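Local coordinates for protein putative invasin (Yersinia pseudotuberculosis IP 31758, PDB 5N40) that is an adhesin of the invasin family that probably mediates bacterial attachment to host surfaces through a C-type lectin-like domain carried on immunoglobulin-like domains, at residues 78-83 with 98-103; 14-19 with 29-34. The protein carries 1 engineered substitution. One frame throughout, in Å; residues are numbered along the deposited sequence.

Contact 1. Residues 78-83 with 98-103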
ATOM      1  N   THR A  78     -13.761 -17.525  -9.309  1.00 14.25           N
ATOM      2  CA  THR A  78     -14.427 -16.983 -10.482  1.00 12.14           C
ATOM      3  C   THR A  78     -13.847 -17.590 -11.753  1.00 17.16           C
ATOM      4  O   THR A  78     -12.691 -18.026 -11.794  1.00 19.02           O
ATOM      5  CB  THR A  78     -14.266 -15.468 -10.518  1.00 15.48           C
ATOM      6  OG1 THR A  78     -12.870 -15.151 -10.457  1.00 14.90           O
ATOM      7  CG2 THR A  78     -14.965 -14.837  -9.332  1.00 13.87           C
ATOM      8  N   GLY A  79     -14.659 -17.608 -12.794  1.00 15.80           N
ATOM      9  CA  GLY A  79     -14.235 -18.089 -14.092  1.00 18.65           C
ATOM     10  C   GLY A  79     -15.430 -18.572 -14.884  1.00 18.58           C
ATOM     11  O   GLY A  79     -16.557 -18.164 -14.633  1.00 18.58           O
ATOM     12  N   THR A  80     -15.156 -19.453 -15.841  1.00 19.16           N
ATOM     13  CA  THR A  80     -16.196 -20.108 -16.624  1.00 18.78           C
ATOM     14  C   THR A  80     -16.178 -21.598 -16.309  1.00 18.42           C
ATOM     15  O   THR A  80     -15.165 -22.270 -16.527  1.00 21.97           O
ATOM     16  CB  THR A  80     -15.991 -19.871 -18.118  1.00 27.27           C
ATOM     17  OG1 THR A  80     -15.932 -18.459 -18.372  1.00 28.56           O
ATOM     18  CG2 THR A  80     -17.142 -20.495 -18.917  1.00 25.05           C
ATOM     19  N   ALA A  81     -17.294 -22.108 -15.788  1.00 15.49           N
ATOM     20  CA  ALA A  81     -17.434 -23.539 -15.546  1.00 17.26           C
ATOM     21  C   ALA A  81     -17.803 -24.226 -16.851  1.00 18.62           C
ATOM     22  O   ALA A  81     -18.872 -23.964 -17.411  1.00 21.36           O
ATOM     23  CB  ALA A  81     -18.499 -23.817 -14.488  1.00 13.72           C
ATOM     24  N   SER A  82     -16.917 -25.084 -17.348  1.00 16.62           N
ATOM     25  CA  SER A  82     -17.217 -25.909 -18.509  1.00 17.64           C
ATOM     26  C   SER A  82     -17.730 -27.257 -18.032  1.00 17.61           C
ATOM     27  O   SER A  82     -17.096 -27.906 -17.196  1.00 15.78           O
ATOM     28  CB  SER A  82     -15.977 -26.092 -19.380  1.00 24.07           C
ATOM     29  OG  SER A  82     -15.557 -24.851 -19.920  1.00 33.79           O
ATOM     30  N   LEU A  83     -18.870 -27.671 -18.573  1.00 20.26           N
ATOM     31  CA  LEU A  83     -19.570 -28.875 -18.151  1.00 17.22           C
ATOM     32  C   LEU A  83     -19.409 -29.950 -19.214  1.00 21.13           C
ATOM     33  O   LEU A  83     -19.582 -29.674 -20.404  1.00 21.64           O
ATOM     34  CB  LEU A  83     -21.054 -28.583 -17.931  1.00 23.09           C
ATOM     35  CG  LEU A  83     -21.378 -27.463 -16.942  1.00 24.41           C
ATOM     36  CD1 LEU A  83     -22.835 -27.035 -17.076  1.00 28.97           C
ATOM     37  CD2 LEU A  83     -21.095 -27.925 -15.542  1.00 22.58           C
ATOM     38  N   THR A  98     -21.943 -24.003 -20.449  1.00 23.38           N
ATOM     39  CA  THR A  98     -21.074 -23.216 -19.590  1.00 18.00           C
ATOM     40  C   THR A  98     -21.909 -22.424 -18.602  1.00 16.20           C
ATOM     41  O   THR A  98     -23.087 -22.130 -18.838  1.00 15.87           O
ATOM     42  CB  THR A  98     -20.189 -22.250 -20.381  1.00 16.52           C
ATOM     43  OG1 THR A  98     -21.018 -21.293 -21.057  1.00 21.20           O
ATOM     44  CG2 THR A  98     -19.334 -23.007 -21.386  1.00 23.10           C
ATOM     45  N   ILE A  99     -21.276 -22.100 -17.477  1.00 14.92           N
ATOM     46  CA  ILE A  99     -21.853 -21.238 -16.457  1.00 15.90           C
ATOM     47  C   ILE A  99     -20.804 -20.198 -16.098  1.00 15.10           C
ATOM     48  O   ILE A  99     -19.667 -20.550 -15.779  1.00 14.86           O
ATOM     49  CB  ILE A  99     -22.274 -22.033 -15.205  1.00 17.67           C
ATOM     50  CG1 ILE A  99     -23.279 -23.127 -15.582  1.00 20.51           C
ATOM     51  CG2 ILE A  99     -22.868 -21.103 -14.149  1.00 14.54           C
ATOM     52  CD1 ILE A  99     -23.514 -24.127 -14.497  1.00 16.53           C
ATOM     53  N   ASN A 100     -21.171 -18.924 -16.182  1.00 16.21           N
ATOM     54  CA  ASN A 100     -20.297 -17.862 -15.710  1.00 14.91           C
ATOM     55  C   ASN A 100     -20.344 -17.835 -14.192  1.00 15.69           C
ATOM     56  O   ASN A 100     -21.416 -17.655 -13.603  1.00 15.53           O
ATOM     57  CB  ASN A 100     -20.718 -16.511 -16.279  1.00 19.52           C
ATOM     58  CG  ASN A 100     -20.553 -16.435 -17.776  1.00 23.25           C
ATOM     59  OD1 ASN A 100     -19.575 -16.937 -18.335  1.00 23.20           O
ATOM     60  ND2 ASN A 100     -21.513 -15.808 -18.438  1.00 31.41           N
ATOM     61  N   VAL A 101     -19.193 -18.039 -13.563  1.00 15.41           N
ATOM     62  CA  VAL A 101     -19.059 -17.944 -12.119  1.00 13.57           C
ATOM     63  C   VAL A 101     -18.449 -16.573 -11.857  1.00 12.48           C
ATOM     64  O   VAL A 101     -17.235 -16.378 -12.000  1.00 12.65           O
ATOM     65  CB  VAL A 101     -18.213 -19.081 -11.547  1.00 15.14           C
ATOM     66  CG1 VAL A 101     -18.292 -19.084 -10.031  1.00 17.94           C
ATOM     67  CG2 VAL A 101     -18.676 -20.426 -12.117  1.00 16.70           C
ATOM     68  N   ILE A 102     -19.301 -15.622 -11.498  1.00 13.24           N
ATOM     69  CA  ILE A 102     -18.912 -14.219 -11.439  1.00 14.14           C
ATOM     70  C   ILE A 102     -18.472 -13.880 -10.021  1.00 13.41           C
ATOM     71  O   ILE A 102     -18.691 -14.669  -9.092  1.00 15.52           O
ATOM     72  CB  ILE A 102     -20.051 -13.299 -11.914  1.00 15.65           C
ATOM     73  CG1 ILE A 102     -21.227 -13.293 -10.929  1.00 16.40           C
ATOM     74  CG2 ILE A 102     -20.510 -13.716 -13.314  1.00 17.75           C
ATOM     75  CD1 ILE A 102     -22.322 -12.302 -11.292  1.00 20.01           C
ATOM     76  N   PRO A 103     -17.841 -12.725  -9.821  1.00 15.02           N
ATOM     77  CA  PRO A 103     -17.363 -12.357  -8.484  1.00 13.95           C
ATOM     78  C   PRO A 103     -18.485 -12.256  -7.463  1.00 15.91           C
ATOM     79  O   PRO A 103     -19.612 -11.855  -7.768  1.00 14.55           O
ATOM     80  CB  PRO A 103     -16.711 -10.990  -8.710  1.00 15.07           C
ATOM     81  CG  PRO A 103     -16.282 -11.006 -10.119  1.00 17.89           C
ATOM     82  CD  PRO A 103     -17.350 -11.798 -10.850  1.00 13.92           C
TER
HETATM   83  O   HOH W   1     -17.334 -15.918 -17.006  1.00 36.68           O

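Contact 2. Residues 14-19 with 29-34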
ATOM      1  N   LEU A  14     -27.051 -30.501 -23.539  1.00 18.91           N
ATOM      2  CA  LEU A  14     -26.664 -30.265 -22.153  1.00 14.52           C
ATOM      3  C   LEU A  14     -26.842 -28.779 -21.885  1.00 14.59           C
ATOM      4  O   LEU A  14     -26.268 -27.946 -22.593  1.00 22.10           O
ATOM      5  CB  LEU A  14     -25.218 -30.695 -21.902  1.00 14.84           C
ATOM      6  CG  LEU A  14     -24.751 -30.693 -20.444  1.00 13.55           C
ATOM      7  CD1 LEU A  14     -25.432 -31.801 -19.644  1.00 12.09           C
ATOM      8  CD2 LEU A  14     -23.234 -30.817 -20.358  1.00 18.12           C
ATOM      9  N   VAL A  15     -27.643 -28.447 -20.877  1.00 13.75           N
ATOM     10  CA  VAL A  15     -27.941 -27.060 -20.554  1.00 16.89           C
ATOM     11  C   VAL A  15     -27.830 -26.860 -19.050  1.00 17.90           C
ATOM     12  O   VAL A  15     -27.843 -27.813 -18.266  1.00 15.76           O
ATOM     13  CB  VAL A  15     -29.343 -26.640 -21.050  1.00 18.97           C
ATOM     14  CG1 VAL A  15     -29.507 -26.994 -22.532  1.00 17.45           C
ATOM     15  CG2 VAL A  15     -30.436 -27.293 -20.216  1.00 19.93           C
ATOM     16  N   ALA A  16     -27.705 -25.594 -18.658  1.00 15.61           N
ATOM     17  CA  ALA A  16     -27.644 -25.213 -17.258  1.00 16.17           C
ATOM     18  C   ALA A  16     -28.552 -24.018 -17.035  1.00 12.54           C
ATOM     19  O   ALA A  16     -28.714 -23.175 -17.917  1.00 20.37           O
ATOM     20  CB  ALA A  16     -26.215 -24.870 -16.822  1.00 18.51           C
ATOM     21  N   ALA A  17     -29.161 -23.974 -15.856  1.00 14.44           N
ATOM     22  CA  ALA A  17     -30.086 -22.909 -15.499  1.00 18.99           C
ATOM     23  C   ALA A  17     -29.971 -22.584 -14.016  1.00 15.13           C
ATOM     24  O   ALA A  17     -30.302 -23.428 -13.173  1.00 17.63           O
ATOM     25  CB  ALA A  17     -31.525 -23.308 -15.841  1.00 22.23           C
ATOM     26  N   PRO A  18     -29.522 -21.372 -13.645  1.00 15.98           N
ATOM     27  CA  PRO A  18     -29.091 -20.275 -14.521  1.00 16.89           C
ATOM     28  C   PRO A  18     -27.677 -20.471 -15.085  1.00 16.66           C
ATOM     29  O   PRO A  18     -26.951 -21.374 -14.655  1.00 17.03           O
ATOM     30  CB  PRO A  18     -29.155 -19.053 -13.599  1.00 20.95           C
ATOM     31  CG  PRO A  18     -28.904 -19.600 -12.244  1.00 21.32           C
ATOM     32  CD  PRO A  18     -29.512 -20.973 -12.226  1.00 17.10           C
ATOM     33  N   VAL A  19     -27.281 -19.625 -16.037  1.00 15.45           N
ATOM     34  CA  VAL A  19     -25.943 -19.698 -16.608  1.00 17.01           C
ATOM     35  C   VAL A  19     -25.006 -18.673 -15.981  1.00 16.86           C
ATOM     36  O   VAL A  19     -23.877 -18.507 -16.451  1.00 14.34           O
ATOM     37  CB  VAL A  19     -25.968 -19.546 -18.138  1.00 16.34           C
ATOM     38  CG1 VAL A  19     -26.763 -20.684 -18.766  1.00 18.49           C
ATOM     39  CG2 VAL A  19     -26.518 -18.195 -18.549  1.00 15.88           C
ATOM     40  N   SER A  29     -27.025 -24.084  -9.670  1.00 13.96           N
ATOM     41  CA  SER A  29     -27.565 -24.171 -11.018  1.00 12.48           C
ATOM     42  C   SER A  29     -27.920 -25.619 -11.317  1.00 14.71           C
ATOM     43  O   SER A  29     -27.256 -26.543 -10.849  1.00 14.68           O
ATOM     44  CB  SER A  29     -26.569 -23.659 -12.066  1.00 17.73           C
ATOM     45  OG  SER A  29     -27.112 -23.775 -13.372  1.00 17.94           O
ATOM     46  N   VAL A  30     -28.981 -25.820 -12.096  1.00 13.89           N
ATOM     47  CA  VAL A  30     -29.419 -27.159 -12.471  1.00 17.51           C
ATOM     48  C   VAL A  30     -28.874 -27.472 -13.854  1.00 14.90           C
ATOM     49  O   VAL A  30     -29.088 -26.710 -14.805  1.00 15.38           O
ATOM     50  CB  VAL A  30     -30.953 -27.286 -12.430  1.00 17.46           C
ATOM     51  CG1 VAL A  30     -31.405 -28.618 -13.031  1.00 18.81           C
ATOM     52  CG2 VAL A  30     -31.448 -27.169 -10.993  1.00 18.01           C
ATOM     53  N   VAL A  31     -28.159 -28.587 -13.959  1.00 13.42           N
ATOM     54  CA  VAL A  31     -27.622 -29.073 -15.221  1.00 16.29           C
ATOM     55  C   VAL A  31     -28.544 -30.174 -15.716  1.00 15.48           C
ATOM     56  O   VAL A  31     -28.841 -31.119 -14.975  1.00 13.65           O
ATOM     57  CB  VAL A  31     -26.184 -29.591 -15.052  1.00 12.82           C
ATOM     58  CG1 VAL A  31     -25.621 -30.070 -16.377  1.00 13.67           C
ATOM     59  CG2 VAL A  31     -25.303 -28.513 -14.442  1.00 18.96           C
ATOM     60  N   THR A  32     -29.022 -30.040 -16.951  1.00 13.31           N
ATOM     61  CA  THR A  32     -29.976 -30.977 -17.532  1.00 14.80           C
ATOM     62  C   THR A  32     -29.398 -31.551 -18.814  1.00 15.02           C
ATOM     63  O   THR A  32     -29.089 -30.809 -19.753  1.00 14.67           O
ATOM     64  CB  THR A  32     -31.320 -30.301 -17.811  1.00 18.49           C
ATOM     65  OG1 THR A  32     -31.890 -29.845 -16.578  1.00 16.30           O
ATOM     66  CG2 THR A  32     -32.301 -31.276 -18.474  1.00 17.58           C
ATOM     67  N   LEU A  33     -29.244 -32.867 -18.839  1.00 13.42           N
ATOM     68  CA  LEU A  33     -28.979 -33.599 -20.065  1.00 12.88           C
ATOM     69  C   LEU A  33     -30.295 -34.104 -20.628  1.00 11.82           C
ATOM     70  O   LEU A  33     -31.069 -34.748 -19.917  1.00 15.87           O
ATOM     71  CB  LEU A  33     -28.047 -34.783 -19.809  1.00 14.45           C
ATOM     72  CG  LEU A  33     -27.861 -35.758 -20.970  1.00 12.50           C
ATOM     73  CD1 LEU A  33     -27.041 -35.130 -22.095  1.00 13.99           C
ATOM     74  CD2 LEU A  33     -27.222 -37.055 -20.481  1.00 16.40           C
ATOM     75  N   THR A  34     -30.529 -33.829 -21.907  1.00 14.91           N
ATOM     76  CA  THR A  34     -31.620 -34.436 -22.668  1.00 13.42           C
ATOM     77  C   THR A  34     -30.959 -35.442 -23.603  1.00 11.11           C
ATOM     78  O   THR A  34     -30.340 -35.059 -24.596  1.00 14.99           O
ATOM     79  CB  THR A  34     -32.417 -33.379 -23.418  1.00 16.59           C
ATOM     80  OG1 THR A  34     -32.914 -32.423 -22.470  1.00 15.46           O
ATOM     81  CG2 THR A  34     -33.596 -34.016 -24.189  1.00 17.90           C
TER

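Contact 1. Residues 78-83 with 98-103
Ala81 sets its methyl group against Val101, CB lying 4.1 Å from Val101 CG2, on the face of the sheet that also carries Ile99. Val101 has CG1 anti to its backbone N (chi1 -170°), which leaves CG2 as the branch that meets Ala81. Further along the same face the delta methyl ends of Leu83 and Ile99 cross at a slant, CD1 to CD1 3.9 Å, and both side chains continue onto strand 13-22. Beneath these side chains the backbones pair antiparallel, the two strands of the hairpin 79-87/90-102 in an immunoglobulin-like beta sandwich of the invasin family. Gly79 faces Val101 and Ala81 faces Ile99 as hydrogen-bonded pairs. Gly79 N donates to Val101 O at 3.0 Å, and Val101 N to Gly79 O at 2.8 Å. Gly79 has a phi of 155°, at which a beta carbon would press against the carbonyl oxygen of Thr78. On the other face Thr80 and Asn100 point the same way, side by side, and a water bridges them, 2.8 Å from Asn100 OD1 and 3.2 Å from Thr80 OG1. Asn100 ND2 donates to Asn20 OD1, which is consistent with this orientation of the amide. Thr80 CG2 rests on Thr98 CB at 3.8 Å. Where the pairing ends, Thr78 turns CG2 onto the backbone of Pro103, 3.6 Å from Pro103 CA, while its hydroxyl bonds to Glu205.

Contact 2. Residues 14-19 with 29-34
Leu14 lays CD1 obliquely across Val31, 3.7 Å from Val31 CG1, and the same methyl reaches Leu33 CB at 4.0 Å. With CG anti to the backbone N (chi1 -171°), the Leu14 chain brings its end nearer strand 29-34 than its first bond would suggest. Ala16 continues this inward face more loosely, its CB 4.4 Å from Val31 CG2. On the outer face Val15 and Thr32 run side by side, Val15 CG2 touching Thr32 CB at 4.0 Å. Val15 and Thr32 exchange two backbone bonds, and so do Ala17 and Val30. The pairing closes at the cis peptide before Pro18, where the chain turns and Ser29 OG donates to an in-plane lone pair of Pro18 O at 2.7 Å. This bond pins the turned main chain to the neighbouring strand through a buried hydroxyl. Strand 67-73 flanks 29-34 on its far side through backbone bonds such as Val31 with Ala70, while Phe50 of strand 48-52 and Leu83 of strand 79-87 pack on the inward face of this sandwich hairpin.

How the contacts relate
Contacts 1 and 2 belong to two beta hairpins of the N-terminal immunoglobulin-like domain, with centres about 13 Å apart; contact 2 is complete in the chain before contact 1 begins. Strands 90-102 and 13-22 are neighbours in one sheet and run parallel, so they bring the two pairings together. Asn100 N probably donates to Val19 O at 2.8 Å, just beyond the cis-proline turn. Ile99 of contact 1 reaches contact 2 directly: its CG1 lies 3.6 Å from Ala16 CB and its CD1 3.8 Å from Ser29 OG. Both contacts are remote from the C-terminal lectin-like adhesion domain, at the other end of the elongated chain.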